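Hypothetical protein MTH938 (Methanothermobacter thermautotrophicus, PDB 1IHN) is of unknown function and belongs to the DUF498/DUF598 family, with a small fold built round a mixed beta sheet. Local coordinates at residues P33-K36 / E37-R40. Residues are numbered along the deposited sequence; the frame is centred on the assembly and turned at random.
Sequences PRRK and EISR
S39 OG lies at the edge of the R34 guanidinium, near its plane, 4.3 Å from R34 NH2; CG of K36 sits over one face, offset toward the rim. The R40 guanidinium has CA of E37 over one face, again toward the rim. This is the loop entering helix 36-43 from strand 31-33, with R35 at the centre of an inverse gamma turn, whose bond from K36 N to R34 O is weak. R34 and S39 share a partner: E53 of helix 52-58 takes a salt bridge from R34 NE and a hydrogen bond with S39 OG. D22 pairs with R34 NH1, S46 O bonds R34 NH2, and A50 N also bonds S39 OG. The first helical turn is tied by hydrogen bonds from R40 N to K36 O, 3.0 Å, and from I38 N to R35 O, 3.2 Å. E37 folds back at chi2 (75°), which brings its carboxylate beside the R35-K36 peptide. OE2 lies 3.1 Å from K36 N, at an angle too poor for a hydrogen bond. OE1 lies 3.6 Å from R35 CB. The R35 and I38 side chains cross at a slant. With I38 CG1 beside its own backbone N (chi1 -65°) and chi2 extended (-180°), CD1 is carried to R35 CB at 3.7 Å and R35 CD at 3.8 Å.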
loop_
_atom_site.group_PDB
_atom_site.type_symbol
_atom_site.label_atom_id
_atom_site.label_comp_id
_atom_site.label_asym_id
_atom_site.label_seq_id
_atom_site.Cartn_x
_atom_site.Cartn_y
_atom_site.Cartn_z
ATOM N N PRO A 33 6.533 5.141 6.609
ATOM C CA PRO A 33 6.956 5.489 5.251
ATOM C C PRO A 33 7.311 4.236 4.463
ATOM O O PRO A 33 7.885 3.293 5.010
ATOM C CB PRO A 33 8.190 6.370 5.484
ATOM C CG PRO A 33 7.975 6.925 6.865
ATOM C CD PRO A 33 7.445 5.724 7.606
ATOM N N ARG A 34 6.970 4.224 3.182
ATOM C CA ARG A 34 7.305 3.086 2.345
ATOM C C ARG A 34 8.831 3.031 2.241
ATOM O O ARG A 34 9.485 4.061 2.106
ATOM C CB ARG A 34 6.693 3.247 0.953
ATOM C CG ARG A 34 7.076 2.133 0.007
ATOM C CD ARG A 34 6.623 2.395 -1.418
ATOM N NE ARG A 34 7.350 1.515 -2.320
ATOM C CZ ARG A 34 7.587 1.764 -3.601
ATOM N NH1 ARG A 34 7.141 2.879 -4.168
ATOM N NH2 ARG A 34 8.331 0.917 -4.297
ATOM N N ARG A 35 9.397 1.833 2.312
ATOM C CA ARG A 35 10.849 1.681 2.227
ATOM C C ARG A 35 11.310 1.523 0.780
ATOM O O ARG A 35 11.712 0.437 0.358
ATOM C CB ARG A 35 11.295 0.468 3.042
ATOM C CG ARG A 35 10.885 0.531 4.492
ATOM C CD ARG A 35 11.437 -0.655 5.246
ATOM N NE ARG A 35 11.017 -0.663 6.640
ATOM C CZ ARG A 35 11.470 -1.524 7.546
ATOM N NH1 ARG A 35 12.361 -2.446 7.197
ATOM N NH2 ARG A 35 11.027 -1.470 8.796
ATOM N N LYS A 36 11.258 2.616 0.027
ATOM C CA LYS A 36 11.655 2.599 -1.376
ATOM C C LYS A 36 13.089 2.135 -1.625
ATOM O O LYS A 36 13.387 1.615 -2.698
ATOM C CB LYS A 36 11.468 3.988 -1.991
ATOM C CG LYS A 36 10.030 4.452 -2.075
ATOM C CD LYS A 36 9.931 5.739 -2.882
ATOM C CE LYS A 36 8.494 6.195 -3.007
ATOM N NZ LYS A 36 7.895 6.387 -1.660
ATOM N N GLU A 37 13.970 2.321 -0.642
ATOM C CA GLU A 37 15.376 1.929 -0.785
ATOM C C GLU A 37 15.535 0.438 -1.047
ATOM O O GLU A 37 16.439 0.020 -1.771
ATOM C CB GLU A 37 16.181 2.286 0.475
ATOM C CG GLU A 37 15.660 3.475 1.261
ATOM C CD GLU A 37 14.412 3.140 2.065
ATOM O OE1 GLU A 37 14.470 2.203 2.890
ATOM O OE2 GLU A 37 13.378 3.814 1.872
ATOM N N ILE A 38 14.666 -0.366 -0.447
ATOM C CA ILE A 38 14.734 -1.806 -0.637
ATOM C C ILE A 38 14.702 -2.139 -2.125
ATOM O O ILE A 38 15.549 -2.873 -2.627
ATOM C CB ILE A 38 13.562 -2.510 0.073
ATOM C CG1 ILE A 38 13.692 -2.313 1.585
ATOM C CG2 ILE A 38 13.544 -3.991 -0.276
ATOM C CD1 ILE A 38 12.589 -2.977 2.404
ATOM N N SER A 39 13.732 -1.572 -2.828
ATOM C CA SER A 39 13.587 -1.814 -4.251
ATOM C C SER A 39 14.624 -1.083 -5.096
ATOM O O SER A 39 15.062 -1.593 -6.123
ATOM C CB SER A 39 12.175 -1.425 -4.692
ATOM O OG SER A 39 11.229 -2.252 -4.039
ATOM N N ARG A 40 15.017 0.113 -4.674
ATOM C CA ARG A 40 16.009 0.859 -5.435
ATOM C C ARG A 40 17.336 0.105 -5.429
ATOM O O ARG A 40 18.055 0.075 -6.430
ATOM C CB ARG A 40 16.209 2.247 -4.842
ATOM C CG ARG A 40 17.169 3.110 -5.639
ATOM C CD ARG A 40 17.788 4.171 -4.752
ATOM N NE ARG A 40 18.577 3.574 -3.675
ATOM C CZ ARG A 40 18.464 3.908 -2.393
ATOM N NH1 ARG A 40 17.589 4.837 -2.023
ATOM N NH2 ARG A 40 19.231 3.320 -1.482
#